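Local coordinates for acetylornithine aminotransferase (Aquifex aeolicus, PDB 2EH6), which catalyses the pyridoxal-phosphate-dependent transfer of an amino group between N(2)-acetyl-L-ornithine and 2-oxoglutarate, a step of arginine biosynthesis, as a homodimer, at residues G17-L22 with L42-Y46; A52-V57 with P275-A280; K117-F123 with E172-I178; L195-Q199 with F230-P234; E297-F302 with I359-D365. All coordinates share one frame; numbering follows the deposited sequence. Where two conformers were deposited one is given.

Contact 1: residues G17-L22 with L42-Y46; sequences GKGVYL and LGHAY
Gly17 opens the contact by lying against His44, at the type II' beta turn (Lys18 to Tyr21) that joins strands 12-18 and 21-24: its backbone C is 3.4 Å from His44 CB. A side chain on Gly17 would run into the imidazole. Lys18 then sends its bent chain along Ala45, CD 3.8 Å from Ala45 CB. Gly19, with positive phi, forms a single antiparallel hydrogen-bonded bridge with His44: Gly19 N donates to His44 O at 2.9 Å, and His44 N returns a nearly straight bond (169°) to a lone pair of Gly19 O at 2.8 Å. With an alanine at His44 the backbone bridge could remain, but Leu22 would probably lose its ring partner and a gap would open between turn and loop. The second subunit adds His62 beside His44 and Leu60 beside Leu22. His44 CG, anti to the carbonyl carbon (chi1 -56°), brings the imidazole to Leu22, whose CD2 lies over one ring face, 3.6 Å from the His44 centroid and displaced toward NE2.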
# COMPACT_ATOMS: atom_id res chain seq x y z
N GLY A 17 18.16 15.10 3.49
CA GLY A 17 19.00 14.56 2.45
C GLY A 17 19.26 15.58 1.36
O GLY A 17 18.45 16.47 1.12
N LYS A 18 20.40 15.44 0.69
CA LYS A 18 20.76 16.34 -0.40
C LYS A 18 21.60 15.56 -1.39
O LYS A 18 22.71 15.12 -1.07
CB LYS A 18 21.56 17.54 0.12
CG LYS A 18 21.82 18.59 -0.96
CD LYS A 18 20.51 18.95 -1.66
CE LYS A 18 20.61 20.24 -2.45
NZ LYS A 18 19.71 20.22 -3.64
N GLY A 19 21.07 15.37 -2.59
CA GLY A 19 21.79 14.62 -3.60
C GLY A 19 21.93 13.16 -3.19
O GLY A 19 20.94 12.50 -2.88
N VAL A 20 23.16 12.66 -3.17
CA VAL A 20 23.42 11.28 -2.79
C VAL A 20 23.89 11.18 -1.34
O VAL A 20 24.41 10.15 -0.91
CB VAL A 20 24.49 10.65 -3.71
CG1 VAL A 20 23.96 10.53 -5.12
CG2 VAL A 20 25.76 11.50 -3.70
N TYR A 21 23.67 12.26 -0.58
CA TYR A 21 24.07 12.29 0.83
C TYR A 21 22.89 12.42 1.78
O TYR A 21 21.88 13.04 1.46
CB TYR A 21 25.02 13.47 1.08
CG TYR A 21 26.36 13.33 0.39
CD1 TYR A 21 27.39 12.58 0.96
CD2 TYR A 21 26.57 13.89 -0.87
CE1 TYR A 21 28.60 12.39 0.29
CE2 TYR A 21 27.77 13.71 -1.54
CZ TYR A 21 28.78 12.96 -0.96
OH TYR A 21 29.95 12.76 -1.65
N LEU A 22 23.05 11.83 2.97
CA LEU A 22 22.04 11.91 4.02
C LEU A 22 22.73 12.47 5.27
O LEU A 22 23.93 12.27 5.47
CB LEU A 22 21.48 10.52 4.32
CG LEU A 22 20.37 10.03 3.38
CD1 LEU A 22 20.05 8.57 3.64
CD2 LEU A 22 19.13 10.89 3.59
N LEU A 42 16.43 9.09 -7.71
CA LEU A 42 17.06 10.36 -8.07
C LEU A 42 17.72 11.05 -6.87
O LEU A 42 17.96 12.26 -6.89
CB LEU A 42 16.04 11.31 -8.70
CG LEU A 42 15.27 10.77 -9.91
CD1 LEU A 42 14.30 11.83 -10.41
CD2 LEU A 42 16.23 10.37 -11.01
N GLY A 43 18.02 10.28 -5.83
CA GLY A 43 18.63 10.86 -4.65
C GLY A 43 17.64 11.70 -3.87
O GLY A 43 16.43 11.56 -4.05
N HIS A 44 18.14 12.59 -3.02
CA HIS A 44 17.29 13.45 -2.21
C HIS A 44 17.29 14.89 -2.69
O HIS A 44 18.27 15.37 -3.26
CB HIS A 44 17.77 13.40 -0.75
CG HIS A 44 17.81 12.02 -0.18
ND1 HIS A 44 16.71 11.40 0.37
CD2 HIS A 44 18.82 11.13 -0.09
CE1 HIS A 44 17.04 10.19 0.77
NE2 HIS A 44 18.31 9.99 0.50
N ALA A 45 16.18 15.57 -2.44
CA ALA A 45 16.04 16.97 -2.82
C ALA A 45 16.37 17.22 -4.29
O ALA A 45 16.90 18.27 -4.64
CB ALA A 45 16.93 17.84 -1.93
N TYR A 46 16.06 16.25 -5.14
CA TYR A 46 16.31 16.40 -6.56
C TYR A 46 15.45 17.58 -7.03
O TYR A 46 14.22 17.51 -6.98
CB TYR A 46 15.90 15.12 -7.30
CG TYR A 46 16.35 15.08 -8.73
CD1 TYR A 46 17.69 14.87 -9.06
CD2 TYR A 46 15.44 15.24 -9.78
CE1 TYR A 46 18.11 14.81 -10.38
CE2 TYR A 46 15.85 15.19 -11.11
CZ TYR A 46 17.19 14.97 -11.40
OH TYR A 46 17.59 14.89 -12.71

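Contact 2: residues A52-V57 with P275-A280; sequences ALKEQV and PLACRA
Two antiparallel helices, 47-59 and the start of the long helix 275-308, pack side by side at the dimer interface, their local axes 9.5 Å apart and at 159°. Arg279 carries the polar half. Its CG is anti to the backbone N (chi1 -173°) and the chain bends at chi2, which swings the guanidinium over the 52-57 turn. NH1 and NH2 form a salt bridge to Glu55, end-on, both nitrogens on OE1; NH2 meets its anti lone pair at 3.0 Å. NH1 also donates to Gln56 OE1 at 3.1 Å, from above the amide plane, the amide and guanidinium planes being 78° apart. Ala52 O lies over the guanidinium face, 3.4 Å above it, without a hydrogen bond. A leucine in place of Arg279 would probably leave the Glu55 carboxylate without this countercharge and Gln56 OE1 without its guanidinium donor. Gln56 NE2 is held by Leu60 O. The apolar half is Leu53 CD2, 4.0 Å from Ala280 CB, and Leu276 CD1, 3.9 Å from Val57 CG2. Around the pair, Trp71 of helix 70-81 packs on Pro275 and Cys278, Val247 lies against Leu53 and Ala280, and in the second subunit Leu276 meets its own counterpart.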
# COMPACT_ATOMS: atom_id res chain seq x y z
N ALA A 52 8.21 19.93 -8.66
CA ALA A 52 6.97 19.34 -9.15
C ALA A 52 6.05 18.93 -8.00
O ALA A 52 4.84 19.14 -8.07
CB ALA A 52 7.28 18.13 -10.02
N LEU A 53 6.62 18.35 -6.95
CA LEU A 53 5.82 17.92 -5.82
C LEU A 53 5.23 19.10 -5.05
O LEU A 53 4.06 19.09 -4.68
CB LEU A 53 6.65 17.03 -4.88
CG LEU A 53 7.18 15.71 -5.47
CD1 LEU A 53 7.94 14.93 -4.40
CD2 LEU A 53 6.02 14.87 -6.00
N LYS A 54 6.04 20.13 -4.83
CA LYS A 54 5.57 21.31 -4.13
C LYS A 54 4.41 21.95 -4.89
O LYS A 54 3.43 22.39 -4.29
CB LYS A 54 6.72 22.32 -3.95
CG LYS A 54 7.72 21.90 -2.89
CD LYS A 54 8.99 22.72 -2.95
CE LYS A 54 8.72 24.19 -2.72
NZ LYS A 54 9.99 24.97 -2.73
N GLU A 55 4.52 21.97 -6.21
CA GLU A 55 3.47 22.55 -7.04
C GLU A 55 2.20 21.69 -6.92
O GLU A 55 1.09 22.22 -6.82
CB GLU A 55 3.94 22.61 -8.50
CG GLU A 55 3.38 23.77 -9.32
CD GLU A 55 2.15 23.39 -10.13
OE1 GLU A 55 2.15 22.30 -10.73
OE2 GLU A 55 1.20 24.20 -10.19
N GLN A 56 2.36 20.37 -6.90
CA GLN A 56 1.22 19.47 -6.81
C GLN A 56 0.54 19.56 -5.45
O GLN A 56 -0.69 19.60 -5.36
CB GLN A 56 1.66 18.02 -7.08
CG GLN A 56 0.50 17.04 -7.28
CD GLN A 56 -0.44 17.50 -8.39
OE1 GLN A 56 -0.02 17.66 -9.54
NE2 GLN A 56 -1.70 17.70 -8.06
N VAL A 57 1.34 19.58 -4.39
CA VAL A 57 0.79 19.67 -3.05
C VAL A 57 -0.13 20.88 -2.89
O VAL A 57 -1.11 20.84 -2.16
CB VAL A 57 1.92 19.74 -2.00
CG1 VAL A 57 1.38 20.23 -0.68
CG2 VAL A 57 2.56 18.37 -1.84
N PRO A 275 -2.80 12.00 -7.63
CA PRO A 275 -1.97 12.95 -8.37
C PRO A 275 -0.55 13.21 -7.84
O PRO A 275 0.33 13.59 -8.61
CB PRO A 275 -2.83 14.21 -8.42
CG PRO A 275 -3.68 14.09 -7.18
CD PRO A 275 -4.05 12.63 -7.17
N LEU A 276 -0.33 13.01 -6.54
CA LEU A 276 0.99 13.25 -5.99
C LEU A 276 1.96 12.15 -6.43
O LEU A 276 3.08 12.43 -6.87
CB LEU A 276 0.92 13.31 -4.46
CG LEU A 276 2.20 13.79 -3.77
CD1 LEU A 276 2.44 15.25 -4.13
CD2 LEU A 276 2.06 13.64 -2.26
N ALA A 277 1.53 10.90 -6.32
CA ALA A 277 2.34 9.76 -6.71
C ALA A 277 2.62 9.80 -8.21
O ALA A 277 3.74 9.52 -8.66
CB ALA A 277 1.62 8.46 -6.35
N CYS A 278 1.60 10.13 -8.99
CA CYS A 278 1.77 10.18 -10.44
C CYS A 278 2.68 11.31 -10.90
O CYS A 278 3.40 11.18 -11.88
CB CYS A 278 0.40 10.27 -11.12
SG CYS A 278 -0.57 8.72 -11.01
N ARG A 279 2.65 12.43 -10.18
CA ARG A 279 3.50 13.56 -10.54
C ARG A 279 4.95 13.13 -10.31
O ARG A 279 5.85 13.43 -11.10
CB ARG A 279 3.16 14.78 -9.67
CG ARG A 279 3.86 16.08 -10.06
CD ARG A 279 3.34 16.67 -11.37
NE ARG A 279 3.96 17.96 -11.67
CZ ARG A 279 3.51 19.14 -11.25
NH1 ARG A 279 2.42 19.23 -10.49
NH2 ARG A 279 4.17 20.25 -11.57
N ALA A 280 5.18 12.40 -9.22
CA ALA A 280 6.51 11.91 -8.90
C ALA A 280 6.98 10.92 -9.96
O ALA A 280 8.09 11.04 -10.49
CB ALA A 280 6.51 11.24 -7.53
O HOH W 1 -0.24 14.61 -11.20

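Contact 3: residues K117-F123 with E172-I178; sequences KWKFISF and ETAGIII
Phe120, Ile121 and Phe123 face Gly175 to Ile178 across two parallel neighbours, strands 119-123 and 173-178, in the seven-stranded sheet of the cofactor-binding domain. The tight part, from Phe120 on, is buried. Ile121 N donates to Gly175 O at 3.1 Å and Ile121 O receives Ile177 N. The Phe120 ring brings one face to Ala174 CB, while its CD1 is 4.1 Å from Ile177 CD1; helix 95-112 adds Ile103 and Ala106. Toward the other end the register slips by one at a beta bulge, where Lys119 O takes Ala174 N at 2.7 Å and Gly175 N only weakly. There Lys117, Trp118, Lys119 and Glu172 are partly exposed, though Pro149 of the second subunit packs on Trp118. Glu172 O accepts both Trp118 N and Lys119 N. In one of two conformers, hence less certainly, Trp118 CG sits between its backbone N and carbonyl carbon (chi1 54°), the indole lies alongside Glu172, and Trp118 NE1 reaches the anti lone pair of Glu172 OE1 at 3.0 Å. Lys117 extends along Thr173 O; a water donates to that oxygen and is held only weakly by Lys117 NZ. Back at the buried end, Phe123 CE2 lies 3.5 Å from Ile178 CD1.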
# COMPACT_ATOMS: atom_id res chain seq x y z
N LYS A 117 -6.99 -22.79 -14.00
CA LYS A 117 -5.59 -22.61 -13.65
C LYS A 117 -5.54 -21.59 -12.52
O LYS A 117 -5.95 -20.44 -12.70
CB LYS A 117 -4.80 -22.08 -14.85
CG LYS A 117 -4.80 -23.00 -16.05
CD LYS A 117 -3.92 -22.44 -17.15
CE LYS A 117 -3.77 -23.43 -18.29
NZ LYS A 117 -2.72 -22.97 -19.25
N TRP A 118 -5.06 -22.01 -11.36
CA TRP A 118 -5.01 -21.10 -10.22
C TRP A 118 -3.73 -21.22 -9.40
O TRP A 118 -3.56 -20.49 -8.42
CB TRP A 118 -6.22 -21.32 -9.32
CG TRP A 118 -6.34 -22.76 -8.91
CD1 TRP A 118 -6.90 -23.78 -9.64
CD2 TRP A 118 -5.80 -23.37 -7.74
NE1 TRP A 118 -6.73 -24.98 -9.00
CE2 TRP A 118 -6.06 -24.76 -7.82
CE3 TRP A 118 -5.11 -22.89 -6.62
CZ2 TRP A 118 -5.66 -25.66 -6.83
CZ3 TRP A 118 -4.71 -23.78 -5.63
CH2 TRP A 118 -4.99 -25.16 -5.75
N LYS A 119 -2.84 -22.12 -9.79
CA LYS A 119 -1.59 -22.31 -9.07
C LYS A 119 -0.47 -21.43 -9.63
O LYS A 119 -0.53 -20.98 -10.77
CB LYS A 119 -1.14 -23.77 -9.15
CG LYS A 119 -2.13 -24.77 -8.57
CD LYS A 119 -1.56 -26.19 -8.62
CE LYS A 119 -2.56 -27.20 -8.11
NZ LYS A 119 -1.99 -28.58 -8.13
N PHE A 120 0.54 -21.20 -8.81
CA PHE A 120 1.67 -20.39 -9.23
C PHE A 120 2.95 -21.04 -8.79
O PHE A 120 3.02 -21.69 -7.74
CB PHE A 120 1.59 -19.00 -8.59
CG PHE A 120 0.45 -18.17 -9.09
CD1 PHE A 120 0.58 -17.42 -10.26
CD2 PHE A 120 -0.76 -18.15 -8.41
CE1 PHE A 120 -0.49 -16.66 -10.73
CE2 PHE A 120 -1.83 -17.40 -8.88
CZ PHE A 120 -1.69 -16.65 -10.04
N ILE A 121 3.97 -20.89 -9.62
CA ILE A 121 5.29 -21.40 -9.32
C ILE A 121 6.18 -20.18 -9.14
O ILE A 121 6.27 -19.35 -10.04
CB ILE A 121 5.86 -22.24 -10.48
CG1 ILE A 121 5.02 -23.51 -10.66
CG2 ILE A 121 7.33 -22.58 -10.20
CD1 ILE A 121 5.47 -24.38 -11.83
N SER A 122 6.79 -20.05 -7.97
CA SER A 122 7.70 -18.94 -7.73
C SER A 122 9.03 -19.59 -7.39
O SER A 122 9.17 -20.81 -7.53
CB SER A 122 7.20 -18.04 -6.59
OG SER A 122 7.09 -18.75 -5.38
N PHE A 123 10.00 -18.82 -6.93
CA PHE A 123 11.31 -19.39 -6.64
C PHE A 123 11.84 -19.22 -5.23
O PHE A 123 11.45 -18.30 -4.51
CB PHE A 123 12.32 -18.83 -7.64
CG PHE A 123 12.06 -19.24 -9.06
CD1 PHE A 123 12.56 -20.44 -9.55
CD2 PHE A 123 11.27 -18.46 -9.89
CE1 PHE A 123 12.29 -20.86 -10.85
CE2 PHE A 123 10.99 -18.87 -11.19
CZ PHE A 123 11.50 -20.07 -11.67
N GLU A 172 -2.93 -27.06 -14.10
CA GLU A 172 -3.66 -26.12 -13.24
C GLU A 172 -2.79 -24.91 -12.86
O GLU A 172 -3.16 -24.06 -12.06
CB GLU A 172 -4.11 -26.86 -11.97
CG GLU A 172 -5.25 -27.85 -12.24
CD GLU A 172 -5.68 -28.48 -10.93
OE1 GLU A 172 -6.14 -27.77 -10.05
OE2 GLU A 172 -5.60 -29.71 -10.82
N THR A 173 -1.58 -24.88 -13.44
CA THR A 173 -0.68 -23.75 -13.19
C THR A 173 -1.10 -22.51 -13.98
O THR A 173 -1.20 -22.53 -15.20
CB THR A 173 0.74 -24.16 -13.60
OG1 THR A 173 1.13 -25.32 -12.87
CG2 THR A 173 1.72 -23.02 -13.29
N ALA A 174 -1.37 -21.42 -13.26
CA ALA A 174 -1.82 -20.18 -13.89
C ALA A 174 -0.65 -19.34 -14.36
O ALA A 174 -0.74 -18.64 -15.37
CB ALA A 174 -2.68 -19.39 -12.92
N GLY A 175 0.45 -19.39 -13.62
CA GLY A 175 1.61 -18.60 -14.01
C GLY A 175 2.85 -18.85 -13.19
O GLY A 175 2.83 -19.54 -12.17
N ILE A 176 3.95 -18.28 -13.67
CA ILE A 176 5.25 -18.38 -13.01
C ILE A 176 5.67 -16.96 -12.63
O ILE A 176 5.60 -16.04 -13.45
CB ILE A 176 6.30 -18.99 -13.96
CG1 ILE A 176 5.87 -20.41 -14.35
CG2 ILE A 176 7.67 -19.00 -13.30
CD1 ILE A 176 6.85 -21.14 -15.25
N ILE A 177 6.08 -16.78 -11.37
CA ILE A 177 6.49 -15.47 -10.85
C ILE A 177 7.99 -15.47 -10.59
O ILE A 177 8.51 -16.36 -9.90
CB ILE A 177 5.77 -15.17 -9.52
CG1 ILE A 177 4.26 -15.30 -9.70
CG2 ILE A 177 6.13 -13.78 -9.04
CD1 ILE A 177 3.48 -15.23 -8.40
N ILE A 178 8.70 -14.47 -11.10
CA ILE A 178 10.14 -14.45 -10.92
C ILE A 178 10.76 -13.06 -10.90
O ILE A 178 10.19 -12.10 -11.42
CB ILE A 178 10.81 -15.27 -12.05
CG1 ILE A 178 12.30 -15.46 -11.77
CG2 ILE A 178 10.58 -14.57 -13.39
CD1 ILE A 178 12.98 -16.39 -12.76
O HOH W 2 -1.04 -24.59 -17.17
O HOH W 3 9.81 -15.74 -7.56

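Contact 4: residues L195-Q199 with F230-P234; sequences LSKLQ and FNLKP
The phenyl ring of Phe230 takes Leu195 on one face: Leu195 CD1 stands over it, 3.4 Å from the centroid, a close CH-pi contact. It is displaced toward CD2, the nearest ring carbon. The other flat group, the Gln199 amide, is used through its oxygen. These two groups fasten helix 192-205 to the loop leading into strand 236-239, on the outside of the seven-stranded mixed sheet of the cofactor-binding domain. Leu232 is wedged between them. Its CD1 lies 4.0 Å from Leu195 CD1, the methyl that also meets the ring, and its CD2 lies 3.7 Å from Leu195 O. On the side facing the sheet, Leu195 and Leu198 rest on Ile178 of strand 173-178, and Leu232 packs on Ile211 of strand 208-212. With CG anti to the backbone N (chi1 178°) and a bend at chi2, Gln199 turns its amide to the loop backbone. There Lys233 N donates to Gln199 OE1 at 2.8 Å in a nearly straight bond (169°), arriving from 39° out of the carbonyl plane.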
# COMPACT_ATOMS: atom_id res chain seq x y z
N LEU A 195 16.38 -18.08 -18.25
CA LEU A 195 15.26 -17.21 -18.60
C LEU A 195 14.71 -17.54 -19.99
O LEU A 195 13.51 -17.41 -20.23
CB LEU A 195 15.69 -15.74 -18.55
CG LEU A 195 16.06 -15.22 -17.15
CD1 LEU A 195 16.49 -13.77 -17.24
CD2 LEU A 195 14.88 -15.38 -16.21
N SER A 196 15.60 -17.95 -20.89
CA SER A 196 15.20 -18.32 -22.24
C SER A 196 14.27 -19.52 -22.18
O SER A 196 13.18 -19.51 -22.75
CB SER A 196 16.44 -18.66 -23.07
OG SER A 196 16.06 -19.22 -24.32
N LYS A 197 14.72 -20.56 -21.49
CA LYS A 197 13.93 -21.78 -21.36
C LYS A 197 12.63 -21.52 -20.62
O LYS A 197 11.59 -22.07 -20.97
CB LYS A 197 14.73 -22.85 -20.62
CG LYS A 197 15.95 -23.35 -21.38
CD LYS A 197 16.71 -24.38 -20.56
CE LYS A 197 17.96 -24.86 -21.28
NZ LYS A 197 18.75 -25.80 -20.43
N LEU A 198 12.69 -20.67 -19.59
CA LEU A 198 11.50 -20.35 -18.81
C LEU A 198 10.49 -19.66 -19.72
O LEU A 198 9.29 -19.94 -19.65
CB LEU A 198 11.86 -19.43 -17.63
CG LEU A 198 10.78 -19.23 -16.56
CD1 LEU A 198 10.42 -20.57 -15.94
CD2 LEU A 198 11.30 -18.28 -15.48
N GLN A 199 10.97 -18.77 -20.58
CA GLN A 199 10.09 -18.08 -21.51
C GLN A 199 9.47 -19.12 -22.43
O GLN A 199 8.28 -19.06 -22.74
CB GLN A 199 10.90 -17.06 -22.33
CG GLN A 199 10.07 -16.31 -23.36
CD GLN A 199 9.08 -15.35 -22.74
OE1 GLN A 199 9.45 -14.29 -22.24
NE2 GLN A 199 7.80 -15.73 -22.75
N PHE A 230 17.25 -9.54 -21.50
CA PHE A 230 17.11 -10.87 -22.08
C PHE A 230 16.00 -10.95 -23.13
O PHE A 230 15.57 -12.04 -23.49
CB PHE A 230 16.84 -11.88 -20.96
CG PHE A 230 17.82 -11.80 -19.83
CD1 PHE A 230 19.03 -12.48 -19.89
CD2 PHE A 230 17.54 -11.02 -18.71
CE1 PHE A 230 19.95 -12.39 -18.85
CE2 PHE A 230 18.46 -10.92 -17.67
CZ PHE A 230 19.66 -11.60 -17.74
N ASN A 231 15.56 -9.80 -23.60
CA ASN A 231 14.50 -9.74 -24.60
C ASN A 231 13.31 -10.63 -24.23
O ASN A 231 12.74 -11.32 -25.08
CB ASN A 231 15.04 -10.15 -25.97
CG ASN A 231 16.09 -9.18 -26.50
OD1 ASN A 231 15.81 -7.99 -26.67
ND2 ASN A 231 17.29 -9.69 -26.76
N LEU A 232 12.94 -10.62 -22.96
CA LEU A 232 11.82 -11.42 -22.49
C LEU A 232 10.51 -10.76 -22.89
O LEU A 232 10.48 -9.58 -23.25
CB LEU A 232 11.88 -11.57 -20.97
CG LEU A 232 13.07 -12.36 -20.44
CD1 LEU A 232 13.19 -12.18 -18.94
CD2 LEU A 232 12.90 -13.82 -20.81
N LYS A 233 9.42 -11.52 -22.83
CA LYS A 233 8.10 -11.00 -23.20
C LYS A 233 7.08 -11.37 -22.12
O LYS A 233 6.18 -12.17 -22.35
CB LYS A 233 7.67 -11.57 -24.55
CG LYS A 233 8.59 -11.18 -25.69
CD LYS A 233 8.18 -11.85 -26.99
CE LYS A 233 9.05 -11.39 -28.15
NZ LYS A 233 10.50 -11.60 -27.87
N PRO A 234 7.22 -10.77 -20.93
CA PRO A 234 6.30 -11.04 -19.82
C PRO A 234 4.86 -10.63 -20.08
O PRO A 234 4.58 -9.66 -20.79
CB PRO A 234 6.93 -10.25 -18.67
CG PRO A 234 7.58 -9.09 -19.37
CD PRO A 234 8.23 -9.76 -20.55

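Contact 5: residues E297-F302 with I359-D365; sequences EVGNYF and IQKEHID
Ile364 is the main bump, set among Val298, Tyr301 and Phe302 on the facing helix. Its CG1 meets Val298 CG1 at 3.5 Å, CG2 fits between Tyr301 CD2 and Phe302 CD1, 3.6 Å from the latter, and CD1 lies over the Phe302 ring face. Val298 answers as a smaller bump, its CG1 filling the hollow between Ile364 and Ile359, 4.0 Å from Ile359 CG2. Along the outer edge, Lys361 stretches its extended chain over one face of Tyr301, with CD 4.0 Å from the ring centroid and 9° off the normal. That course takes NZ to a long salt bridge with Glu297 OE2, at 3.5 Å. Tyr301 has its CG anti to the backbone N (chi1 -180°) and reaches across the groove, where OH donates to the syn lone pair of Asp365 OD1 at 2.6 Å. The rings of Phe33 and Phe353 also meet Phe302. With local axes 10.0 Å apart and at 22°, this is near-parallel helix packing, joining helix 275-308 to the C-terminal helix 361-374.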
# COMPACT_ATOMS: atom_id res chain seq x y z
N GLU A 297 27.21 2.83 -17.52
CA GLU A 297 28.63 3.17 -17.43
C GLU A 297 29.17 3.23 -16.01
O GLU A 297 30.19 2.60 -15.71
CB GLU A 297 28.91 4.49 -18.13
CG GLU A 297 30.39 4.87 -18.10
CD GLU A 297 30.69 6.17 -18.82
OE1 GLU A 297 30.36 6.27 -20.02
OE2 GLU A 297 31.25 7.09 -18.18
N VAL A 298 28.52 3.99 -15.14
CA VAL A 298 28.98 4.09 -13.76
C VAL A 298 28.80 2.72 -13.10
O VAL A 298 29.61 2.31 -12.27
CB VAL A 298 28.19 5.15 -12.97
CG1 VAL A 298 28.82 5.37 -11.60
CG2 VAL A 298 28.15 6.46 -13.76
N GLY A 299 27.75 2.02 -13.50
CA GLY A 299 27.49 0.70 -12.95
C GLY A 299 28.60 -0.29 -13.25
O GLY A 299 29.03 -1.04 -12.37
N ASN A 300 29.06 -0.31 -14.49
CA ASN A 300 30.14 -1.22 -14.88
C ASN A 300 31.42 -0.82 -14.17
O ASN A 300 32.20 -1.68 -13.75
CB ASN A 300 30.35 -1.18 -16.40
CG ASN A 300 29.13 -1.66 -17.16
OD1 ASN A 300 28.49 -2.63 -16.77
ND2 ASN A 300 28.82 -0.98 -18.26
N TYR A 301 31.64 0.48 -14.04
CA TYR A 301 32.81 1.01 -13.36
C TYR A 301 32.83 0.47 -11.93
O TYR A 301 33.82 -0.10 -11.47
CB TYR A 301 32.74 2.54 -13.32
CG TYR A 301 33.91 3.22 -12.64
CD1 TYR A 301 35.15 3.31 -13.27
CD2 TYR A 301 33.76 3.78 -11.37
CE1 TYR A 301 36.22 3.96 -12.65
CE2 TYR A 301 34.83 4.43 -10.74
CZ TYR A 301 36.05 4.51 -11.39
OH TYR A 301 37.11 5.15 -10.79
N PHE A 302 31.71 0.66 -11.23
CA PHE A 302 31.56 0.21 -9.85
C PHE A 302 31.78 -1.29 -9.72
O PHE A 302 32.52 -1.75 -8.84
CB PHE A 302 30.16 0.62 -9.36
CG PHE A 302 29.90 0.32 -7.90
CD1 PHE A 302 30.94 0.15 -6.99
CD2 PHE A 302 28.60 0.28 -7.42
CE1 PHE A 302 30.69 -0.07 -5.63
CE2 PHE A 302 28.33 0.07 -6.06
CZ PHE A 302 29.38 -0.11 -5.17
N ILE A 359 24.21 8.64 -9.18
CA ILE A 359 25.56 8.47 -8.64
C ILE A 359 26.63 8.63 -9.73
O ILE A 359 26.43 8.24 -10.88
CB ILE A 359 25.69 7.08 -7.97
CG1 ILE A 359 26.89 7.06 -7.03
CG2 ILE A 359 25.79 5.99 -9.03
CD1 ILE A 359 26.65 7.77 -5.71
N GLN A 360 27.76 9.22 -9.36
CA GLN A 360 28.86 9.44 -10.31
C GLN A 360 30.14 8.71 -9.91
O GLN A 360 30.30 8.32 -8.75
CB GLN A 360 29.14 10.94 -10.44
CG GLN A 360 28.00 11.72 -11.07
CD GLN A 360 28.29 13.20 -11.17
OE1 GLN A 360 29.25 13.62 -11.83
NE2 GLN A 360 27.46 14.01 -10.52
N LYS A 361 31.05 8.54 -10.86
CA LYS A 361 32.30 7.83 -10.61
C LYS A 361 33.07 8.32 -9.39
O LYS A 361 33.59 7.52 -8.62
CB LYS A 361 33.20 7.89 -11.85
CG LYS A 361 32.67 7.05 -13.00
CD LYS A 361 33.65 6.99 -14.16
CE LYS A 361 33.12 6.09 -15.26
NZ LYS A 361 34.09 5.96 -16.38
N GLU A 362 33.14 9.64 -9.22
CA GLU A 362 33.84 10.22 -8.09
C GLU A 362 33.25 9.68 -6.79
O GLU A 362 33.98 9.41 -5.83
CB GLU A 362 33.71 11.74 -8.11
CG GLU A 362 34.39 12.45 -6.95
CD GLU A 362 34.02 13.92 -6.87
OE1 GLU A 362 32.84 14.22 -6.58
OE2 GLU A 362 34.91 14.77 -7.11
N HIS A 363 31.93 9.53 -6.76
CA HIS A 363 31.23 9.01 -5.58
C HIS A 363 31.53 7.53 -5.40
O HIS A 363 31.73 7.06 -4.27
CB HIS A 363 29.72 9.20 -5.76
CG HIS A 363 29.30 10.64 -5.83
ND1 HIS A 363 28.16 11.04 -6.50
CD2 HIS A 363 29.84 11.75 -5.29
CE1 HIS A 363 28.02 12.35 -6.37
NE2 HIS A 363 29.02 12.81 -5.64
N ILE A 364 31.57 6.80 -6.51
CA ILE A 364 31.88 5.38 -6.47
C ILE A 364 33.25 5.18 -5.82
O ILE A 364 33.42 4.31 -4.97
CB ILE A 364 31.89 4.77 -7.89
CG1 ILE A 364 30.50 4.86 -8.52
CG2 ILE A 364 32.36 3.32 -7.84
CD1 ILE A 364 29.40 4.14 -7.75
N ASP A 365 34.22 5.99 -6.23
CA ASP A 365 35.57 5.89 -5.68
C ASP A 365 35.56 6.07 -4.17
O ASP A 365 36.26 5.35 -3.44
CB ASP A 365 36.50 6.93 -6.31
CG ASP A 365 36.73 6.68 -7.79
OD1 ASP A 365 36.68 5.50 -8.20
OD2 ASP A 365 36.97 7.65 -8.53

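Overall arrangement
From the N terminus, contact 1 closes a short loop, tying the beta turn at 18-21 to the segment before helix 47-59. That helix opens contact 2, whose loop of 217 residues returns at the start of helix 275-308. Contacts 3 and 4 are nested inside it, one after the other, closing loops of 48 and 30 residues: contact 3 joins neighbouring strands of the cofactor-binding domain's sheet, and contact 4 fixes a helix against it. The two touch where Leu198 meets Ile176 and Ile178. Contact 5, closing 56 residues, follows contact 2 in series and uses the same long helix, about 30 Å away between centres. It meets contact 1 where Val20 packs on His363 and Ile359, while contacts 1 and 2 both reach the second subunit.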